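Local coordinates for uncharacterized protein (Magnetospirillum magneticum AMB-1, PDB 5MU5) that is probably a glycosyltransferase of the Maf family that attaches sugars to flagellin and takes part in formation of the flagellum, at residues R454-E466 and N491-S505. Sequence-based numbering, arbitrary orientation.
Sequences REPGNFGGVVYSE and NCSDGVMIENTRPLS. With EDO (1,2-ethanediol), chain G.
Asn-458, on the turn of the beta hairpin 454-466, plugs into the segment 491-505 with both its backbone and its side chain. Its backbone N donates to Gly-495 O at 2.7 Å, almost straight, and Met-497 N answers with a bond to Pro-456 O, so Gly-457 and Val-496 form a single beta bridge. The side chain is turned with CG anti to the backbone N (chi1 -175°), which carries the amide into the curl of the loop. There Asn-458 ND2 gives one proton to Asn-491 O (2.9 Å), coming from above that carbonyl's plane while Leu-504 N reaches the same oxygen from the opposite face. The other proton of Asn-458 ND2 goes to Ser-493 O at 3.0 Å, a more bent bond of 140°. The Asn-458 amide also stacks on that of Asn-491, the planes 30° apart, and a water bonded to Asn-458 OD1 ties it to Asn-491 ND2, Ile-498 N and Thr-501 OG1. Trimmed to alanine, this position is likely to leave the carbonyl of Ser-493 without this donor and the water without one of its acceptors, opening a gap beside Asn-491.

Farther out, the Phe-459 ring takes Asn-458 ND2 over one face, offset toward the rim, while its edge meets Cys-492 O and Asp-494 OD1; that carboxylate oxygen also salt-bridges Arg-419. Pro-503 CG lies 3.3 Å from Asn-458 O. From hairpin strand 462-465, Val-463 CG2 presses on Val-496 CG1 of the loop at 3.2 Å, tighter than usual van der Waals contact. The hairpin thus docks on the loop between strands 488-491 and 502-503, at one edge of the large mixed sheet, and a buried asparagine and an ordered water supply the polar matches that hold the loop's curled backbone.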
ATOM      1  N   ARG A 454       8.887  -3.711 -23.068  1.00 35.80           N
ATOM      2  CA  ARG A 454       9.722  -4.842 -23.452  1.00 39.28           C
ATOM      3  C   ARG A 454      10.484  -5.448 -22.256  1.00 37.93           C
ATOM      4  O   ARG A 454      11.198  -4.759 -21.551  1.00 43.94           O
ATOM      5  CB  ARG A 454      10.697  -4.421 -24.552  1.00 38.74           C
ATOM      6  CG  ARG A 454       9.992  -4.046 -25.855  1.00 42.57           C
ATOM      7  CD  ARG A 454      10.897  -3.323 -26.848  1.00 42.11           C
ATOM      8  NE  ARG A 454      11.989  -4.168 -27.318  1.00 43.13           N
ATOM      9  CZ  ARG A 454      11.978  -4.896 -28.435  1.00 45.87           C
ATOM     10  NH1 ARG A 454      10.919  -4.920 -29.233  1.00 47.58           N
ATOM     11  NH2 ARG A 454      13.041  -5.611 -28.761  1.00 44.19           N
ATOM     12  N   GLU A 455      10.345  -6.750 -22.063  1.00 36.12           N
ATOM     13  CA  GLU A 455      10.945  -7.419 -20.921  1.00 38.05           C
ATOM     14  C   GLU A 455      11.660  -8.671 -21.372  1.00 35.73           C
ATOM     15  O   GLU A 455      11.253  -9.281 -22.340  1.00 36.00           O
ATOM     16  CB  GLU A 455       9.867  -7.799 -19.901  1.00 37.71           C
ATOM     17  CG  GLU A 455       9.204  -6.619 -19.208  1.00 42.41           C
ATOM     18  CD  GLU A 455      10.186  -5.717 -18.458  1.00 47.04           C
ATOM     19  OE1 GLU A 455      11.014  -6.232 -17.668  1.00 44.54           O
ATOM     20  OE2 GLU A 455      10.134  -4.487 -18.666  1.00 47.72           O
ATOM     21  N   PRO A 456      12.726  -9.067 -20.668  1.00 38.50           N
ATOM     22  CA  PRO A 456      13.370 -10.312 -21.069  1.00 38.03           C
ATOM     23  C   PRO A 456      12.391 -11.479 -20.936  1.00 36.10           C
ATOM     24  O   PRO A 456      11.583 -11.518 -19.998  1.00 33.03           O
ATOM     25  CB  PRO A 456      14.539 -10.459 -20.070  1.00 38.14           C
ATOM     26  CG  PRO A 456      14.207  -9.551 -18.947  1.00 40.44           C
ATOM     27  CD  PRO A 456      13.433  -8.426 -19.545  1.00 40.81           C
ATOM     28  N   GLY A 457      12.460 -12.400 -21.883  1.00 33.44           N
ATOM     29  CA  GLY A 457      11.564 -13.521 -21.921  1.00 34.07           C
ATOM     30  C   GLY A 457      12.147 -14.698 -21.188  1.00 35.31           C
ATOM     31  O   GLY A 457      13.364 -14.822 -21.069  1.00 38.60           O
ATOM     32  N   ASN A 458      11.272 -15.566 -20.691  1.00 34.71           N
ATOM     33  CA  ASN A 458      11.694 -16.793 -20.027  1.00 34.89           C
ATOM     34  C   ASN A 458      12.596 -17.652 -20.928  1.00 36.22           C
ATOM     35  O   ASN A 458      13.612 -18.208 -20.464  1.00 37.59           O
ATOM     36  CB  ASN A 458      10.467 -17.591 -19.606  1.00 34.44           C
ATOM     37  CG  ASN A 458      10.811 -18.827 -18.798  1.00 34.69           C
ATOM     38  OD1 ASN A 458      11.532 -18.753 -17.802  1.00 34.71           O
ATOM     39  ND2 ASN A 458      10.265 -19.975 -19.210  1.00 31.94           N
ATOM     40  N   PHE A 459      12.226 -17.762 -22.201  1.00 35.23           N
ATOM     41  CA  PHE A 459      13.042 -18.507 -23.178  1.00 37.31           C
ATOM     42  C   PHE A 459      13.874 -17.557 -24.013  1.00 38.06           C
ATOM     43  O   PHE A 459      14.105 -17.783 -25.209  1.00 38.73           O
ATOM     44  CB  PHE A 459      12.174 -19.437 -24.057  1.00 37.96           C
ATOM     45  CG  PHE A 459      11.505 -20.528 -23.267  1.00 39.14           C
ATOM     46  CD1 PHE A 459      12.259 -21.379 -22.472  1.00 40.03           C
ATOM     47  CD2 PHE A 459      10.132 -20.670 -23.273  1.00 41.47           C
ATOM     48  CE1 PHE A 459      11.653 -22.361 -21.708  1.00 43.45           C
ATOM     49  CE2 PHE A 459       9.518 -21.661 -22.526  1.00 42.04           C
ATOM     50  CZ  PHE A 459      10.276 -22.505 -21.742  1.00 41.50           C
ATOM     51  N   GLY A 460      14.345 -16.493 -23.366  1.00 39.00           N
ATOM     52  CA  GLY A 460      15.204 -15.521 -24.031  1.00 41.17           C
ATOM     53  C   GLY A 460      14.409 -14.567 -24.896  1.00 41.39           C
ATOM     54  O   GLY A 460      13.188 -14.627 -24.973  1.00 43.59           O
ATOM     55  N   GLY A 461      15.113 -13.676 -25.553  1.00 43.20           N
ATOM     56  CA  GLY A 461      14.446 -12.679 -26.348  1.00 44.10           C
ATOM     57  C   GLY A 461      13.619 -11.720 -25.503  1.00 43.34           C
ATOM     58  O   GLY A 461      13.891 -11.477 -24.319  1.00 40.73           O
ATOM     59  N   VAL A 462      12.565 -11.226 -26.126  1.00 42.55           N
ATOM     60  CA  VAL A 462      11.784 -10.163 -25.576  1.00 42.32           C
ATOM     61  C   VAL A 462      10.314 -10.522 -25.566  1.00 39.77           C
ATOM     62  O   VAL A 462       9.794 -11.098 -26.520  1.00 39.22           O
ATOM     63  CB  VAL A 462      12.039  -8.906 -26.450  1.00 43.38           C
ATOM     64  CG1 VAL A 462      10.927  -7.890 -26.339  1.00 45.85           C
ATOM     65  CG2 VAL A 462      13.383  -8.296 -26.087  1.00 43.81           C
ATOM     66  N   VAL A 463       9.643 -10.175 -24.483  1.00 39.03           N
ATOM     67  CA  VAL A 463       8.198 -10.277 -24.455  1.00 40.60           C
ATOM     68  C   VAL A 463       7.645  -8.913 -24.037  1.00 39.69           C
ATOM     69  O   VAL A 463       8.290  -8.172 -23.305  1.00 41.62           O
ATOM     70  CB  VAL A 463       7.673 -11.413 -23.526  1.00 40.07           C
ATOM     71  CG1 VAL A 463       8.361 -12.738 -23.827  1.00 40.47           C
ATOM     72  CG2 VAL A 463       7.859 -11.068 -22.077  1.00 41.82           C
ATOM     73  N   TYR A 464       6.475  -8.577 -24.562  1.00 36.98           N
ATOM     74  CA  TYR A 464       5.772  -7.376 -24.195  1.00 37.17           C
ATOM     75  C   TYR A 464       4.817  -7.628 -23.018  1.00 36.29           C
ATOM     76  O   TYR A 464       3.990  -8.547 -23.030  1.00 35.31           O
ATOM     77  CB  TYR A 464       5.014  -6.847 -25.402  1.00 38.38           C
ATOM     78  CG  TYR A 464       5.927  -6.262 -26.450  1.00 38.38           C
ATOM     79  CD1 TYR A 464       6.544  -7.059 -27.388  1.00 41.78           C
ATOM     80  CD2 TYR A 464       6.163  -4.907 -26.491  1.00 43.67           C
ATOM     81  CE1 TYR A 464       7.379  -6.517 -28.351  1.00 45.68           C
ATOM     82  CE2 TYR A 464       6.997  -4.349 -27.442  1.00 48.39           C
ATOM     83  CZ  TYR A 464       7.590  -5.160 -28.377  1.00 46.26           C
ATOM     84  OH  TYR A 464       8.390  -4.581 -29.315  1.00 51.84           O
ATOM     85  N   SER A 465       4.916  -6.784 -22.018  1.00 34.98           N
ATOM     86  CA  SER A 465       4.177  -6.964 -20.809  1.00 39.47           C
ATOM     87  C   SER A 465       3.591  -5.642 -20.324  1.00 41.63           C
ATOM     88  O   SER A 465       4.129  -4.584 -20.599  1.00 46.37           O
ATOM     89  CB  SER A 465       5.128  -7.557 -19.779  1.00 41.38           C
ATOM     90  OG  SER A 465       4.449  -7.873 -18.587  1.00 48.43           O
ATOM     91  N   GLU A 466       2.489  -5.721 -19.596  1.00 42.54           N
ATOM     92  CA  GLU A 466       1.811  -4.576 -19.031  1.00 44.12           C
ATOM     93  C   GLU A 466       2.191  -4.466 -17.582  1.00 43.36           C
ATOM     94  O   GLU A 466       2.728  -5.407 -16.985  1.00 42.31           O
ATOM     95  CB  GLU A 466       0.305  -4.795 -19.085  1.00 50.19           C
ATOM     96  CG  GLU A 466      -0.258  -5.074 -20.470  1.00 55.61           C
ATOM     97  CD  GLU A 466      -1.620  -5.749 -20.407  1.00 60.85           C
ATOM     98  OE1 GLU A 466      -2.361  -5.523 -19.418  1.00 62.63           O
ATOM     99  OE2 GLU A 466      -1.956  -6.522 -21.338  1.00 65.90           O
ATOM    100  N   ASN A 491      10.021 -22.701 -14.864  1.00 36.87           N
ATOM    101  CA  ASN A 491       9.029 -21.984 -15.637  1.00 37.92           C
ATOM    102  C   ASN A 491       9.030 -22.595 -17.014  1.00 37.45           C
ATOM    103  O   ASN A 491      10.034 -22.502 -17.710  1.00 35.28           O
ATOM    104  CB  ASN A 491       9.353 -20.497 -15.708  1.00 37.39           C
ATOM    105  CG  ASN A 491       8.251 -19.689 -16.377  1.00 39.12           C
ATOM    106  OD1 ASN A 491       7.180 -20.216 -16.733  1.00 40.09           O
ATOM    107  ND2 ASN A 491       8.502 -18.395 -16.547  1.00 37.45           N
ATOM    108  N   CYS A 492       7.921 -23.247 -17.372  1.00 35.46           N
ATOM    109  CA  CYS A 492       7.735 -23.826 -18.696  1.00 36.87           C
ATOM    110  C   CYS A 492       6.945 -22.911 -19.635  1.00 36.86           C
ATOM    111  O   CYS A 492       6.753 -23.238 -20.821  1.00 36.29           O
ATOM    112  CB  CYS A 492       7.028 -25.193 -18.595  1.00 41.52           C
ATOM    113  SG  CYS A 492       7.866 -26.421 -17.540  1.00 41.69           S
ATOM    114  N   SER A 493       6.503 -21.761 -19.117  1.00 36.34           N
ATOM    115  CA  SER A 493       5.693 -20.812 -19.877  1.00 35.45           C
ATOM    116  C   SER A 493       6.518 -20.003 -20.882  1.00 35.95           C
ATOM    117  O   SER A 493       7.642 -19.606 -20.599  1.00 34.85           O
ATOM    118  CB  SER A 493       4.998 -19.842 -18.921  1.00 36.26           C
ATOM    119  OG  SER A 493       4.357 -20.552 -17.884  1.00 39.10           O
ATOM    120  N   ASP A 494       5.949 -19.732 -22.049  1.00 36.91           N
ATOM    121  CA  ASP A 494       6.639 -18.915 -23.025  1.00 38.14           C
ATOM    122  C   ASP A 494       6.243 -17.451 -22.825  1.00 38.07           C
ATOM    123  O   ASP A 494       5.543 -16.876 -23.644  1.00 40.49           O
ATOM    124  CB  ASP A 494       6.357 -19.379 -24.458  1.00 38.38           C
ATOM    125  CG  ASP A 494       7.276 -18.682 -25.498  1.00 42.42           C
ATOM    126  OD1 ASP A 494       8.307 -18.058 -25.130  1.00 41.23           O
ATOM    127  OD2 ASP A 494       6.954 -18.754 -26.696  1.00 46.16           O
ATOM    128  N   GLY A 495       6.695 -16.855 -21.723  1.00 36.29           N
ATOM    129  CA  GLY A 495       6.360 -15.463 -21.401  1.00 32.95           C
ATOM    130  C   GLY A 495       7.553 -14.808 -20.768  1.00 31.93           C
ATOM    131  O   GLY A 495       8.680 -15.121 -21.140  1.00 32.03           O
ATOM    132  N   VAL A 496       7.318 -13.908 -19.812  1.00 32.84           N
ATOM    133  CA  VAL A 496       8.414 -13.208 -19.146  1.00 35.01           C
ATOM    134  C   VAL A 496       9.268 -14.110 -18.262  1.00 33.39           C
ATOM    135  O   VAL A 496       8.798 -15.116 -17.727  1.00 33.08           O
ATOM    136  CB  VAL A 496       7.962 -12.069 -18.191  1.00 37.88           C
ATOM    137  CG1 VAL A 496       7.210 -10.996 -18.923  1.00 41.39           C
ATOM    138  CG2 VAL A 496       7.165 -12.607 -17.005  1.00 37.49           C
ATOM    139  N   MET A 497      10.512 -13.689 -18.087  1.00 32.36           N
ATOM    140  CA  MET A 497      11.423 -14.274 -17.123  1.00 33.28           C
ATOM    141  C   MET A 497      10.942 -13.890 -15.708  1.00 33.26           C
ATOM    142  O   MET A 497      10.670 -12.717 -15.404  1.00 32.24           O
ATOM    143  CB  MET A 497      12.842 -13.709 -17.353  1.00 35.45           C
ATOM    144  CG  MET A 497      13.913 -14.304 -16.444  1.00 39.12           C
ATOM    145  SD  MET A 497      14.190 -16.070 -16.756  1.00 44.61           S
ATOM    146  CE  MET A 497      15.341 -15.896 -18.135  1.00 41.04           C
ATOM    147  N   ILE A 498      10.820 -14.884 -14.844  1.00 32.63           N
ATOM    148  CA  ILE A 498      10.463 -14.671 -13.454  1.00 32.48           C
ATOM    149  C   ILE A 498      11.690 -15.008 -12.589  1.00 32.99           C
ATOM    150  O   ILE A 498      12.288 -16.074 -12.741  1.00 33.86           O
ATOM    151  CB  ILE A 498       9.274 -15.558 -13.066  1.00 32.66           C
ATOM    152  CG1 ILE A 498       8.095 -15.296 -14.018  1.00 33.33           C
ATOM    153  CG2 ILE A 498       8.877 -15.319 -11.627  1.00 32.24           C
ATOM    154  CD1 ILE A 498       6.985 -16.323 -13.934  1.00 33.71           C
ATOM    155  N   GLU A 499      12.089 -14.085 -11.724  1.00 32.76           N
ATOM    156  CA  GLU A 499      13.188 -14.332 -10.785  1.00 34.84           C
ATOM    157  C   GLU A 499      12.930 -15.575  -9.942  1.00 36.43           C
ATOM    158  O   GLU A 499      11.784 -15.890  -9.607  1.00 38.15           O
ATOM    159  CB  GLU A 499      13.343 -13.178  -9.776  1.00 37.24           C
ATOM    160  CG  GLU A 499      13.855 -11.878 -10.334  1.00 40.66           C
ATOM    161  CD  GLU A 499      13.954 -10.790  -9.266  1.00 46.68           C
ATOM    162  OE1 GLU A 499      14.669 -10.981  -8.256  1.00 48.73           O
ATOM    163  OE2 GLU A 499      13.328  -9.722  -9.439  1.00 50.09           O
ATOM    164  N   ASN A 500      14.019 -16.219  -9.547  1.00 36.48           N
ATOM    165  CA  ASN A 500      14.001 -17.412  -8.731  1.00 36.95           C
ATOM    166  C   ASN A 500      13.344 -18.623  -9.382  1.00 36.93           C
ATOM    167  O   ASN A 500      12.881 -19.520  -8.684  1.00 38.30           O
ATOM    168  CB  ASN A 500      13.384 -17.089  -7.387  1.00 37.07           C
ATOM    169  CG  ASN A 500      14.216 -16.111  -6.615  1.00 35.01           C
ATOM    170  OD1 ASN A 500      15.379 -16.344  -6.435  1.00 37.19           O
ATOM    171  ND2 ASN A 500      13.624 -15.035  -6.148  1.00 33.97           N
ATOM    172  N   THR A 501      13.327 -18.649 -10.712  1.00 35.91           N
ATOM    173  CA  THR A 501      12.791 -19.778 -11.473  1.00 38.96           C
ATOM    174  C   THR A 501      13.809 -20.140 -12.515  1.00 39.38           C
ATOM    175  O   THR A 501      14.591 -19.292 -12.902  1.00 39.68           O
ATOM    176  CB  THR A 501      11.478 -19.430 -12.238  1.00 38.31           C
ATOM    177  OG1 THR A 501      11.759 -18.483 -13.276  1.00 38.58           O
ATOM    178  CG2 THR A 501      10.447 -18.870 -11.325  1.00 37.70           C
ATOM    179  N   ARG A 502      13.817 -21.385 -12.975  1.00 41.66           N
ATOM    180  CA  ARG A 502      14.707 -21.773 -14.066  1.00 44.59           C
ATOM    181  C   ARG A 502      13.856 -22.071 -15.289  1.00 41.50           C
ATOM    182  O   ARG A 502      12.878 -22.774 -15.204  1.00 39.11           O
ATOM    183  CB  ARG A 502      15.564 -22.990 -13.713  1.00 50.88           C
ATOM    184  CG  ARG A 502      16.960 -22.666 -13.201  1.00 61.48           C
ATOM    185  CD  ARG A 502      17.941 -23.823 -13.425  1.00 70.56           C
ATOM    186  NE  ARG A 502      17.534 -25.037 -12.714  1.00 77.45           N
ATOM    187  CZ  ARG A 502      17.708 -25.259 -11.406  1.00 82.25           C
ATOM    188  NH1 ARG A 502      18.290 -24.343 -10.635  1.00 88.40           N
ATOM    189  NH2 ARG A 502      17.290 -26.401 -10.857  1.00 78.94           N
ATOM    190  N   PRO A 503      14.211 -21.509 -16.435  1.00 38.83           N
ATOM    191  CA  PRO A 503      13.489 -21.849 -17.652  1.00 38.18           C
ATOM    192  C   PRO A 503      13.576 -23.339 -17.910  1.00 38.94           C
ATOM    193  O   PRO A 503      14.607 -23.928 -17.674  1.00 42.56           O
ATOM    194  CB  PRO A 503      14.278 -21.106 -18.737  1.00 37.10           C
ATOM    195  CG  PRO A 503      14.893 -19.954 -18.019  1.00 37.33           C
ATOM    196  CD  PRO A 503      15.219 -20.457 -16.653  1.00 37.75           C
ATOM    197  N   LEU A 504      12.519 -23.941 -18.407  1.00 38.95           N
ATOM    198  CA  LEU A 504      12.520 -25.364 -18.691  1.00 39.33           C
ATOM    199  C   LEU A 504      11.474 -25.616 -19.741  1.00 39.28           C
ATOM    200  O   LEU A 504      10.322 -25.290 -19.546  1.00 38.09           O
ATOM    201  CB  LEU A 504      12.152 -26.175 -17.446  1.00 40.82           C
ATOM    202  CG  LEU A 504      12.102 -27.696 -17.649  1.00 41.50           C
ATOM    203  CD1 LEU A 504      13.498 -28.262 -17.853  1.00 41.63           C
ATOM    204  CD2 LEU A 504      11.461 -28.402 -16.474  1.00 43.51           C
ATOM    205  N   SER A 505      11.894 -26.170 -20.867  1.00 41.06           N
ATOM    206  CA  SER A 505      10.988 -26.618 -21.905  1.00 40.64           C
ATOM    207  C   SER A 505      10.213 -27.795 -21.327  1.00 41.68           C
ATOM    208  O   SER A 505      10.801 -28.665 -20.685  1.00 40.86           O
ATOM    209  CB  SER A 505      11.797 -27.048 -23.119  1.00 42.48           C
ATOM    210  OG  SER A 505      11.017 -27.833 -23.978  1.00 47.98           O
TER
HETATM  211  C1  EDO G 706      12.608  -5.579 -32.613  1.00 65.87           C
HETATM  212  O1  EDO G 706      11.274  -5.477 -33.094  1.00 66.95           O
HETATM  213  C2  EDO G 706      13.065  -7.028 -32.689  1.00 70.29           C
HETATM  214  O2  EDO G 706      13.384  -7.473 -31.366  1.00 72.25           O
HETATM  215  O   HOH W   1      10.976 -10.344 -17.021  1.00 43.28           O
HETATM  216  O   HOH W   2      11.099 -17.497 -15.545  1.00 34.15           O
HETATM  217  O   HOH W   3       9.660 -16.820 -23.046  1.00 29.51           O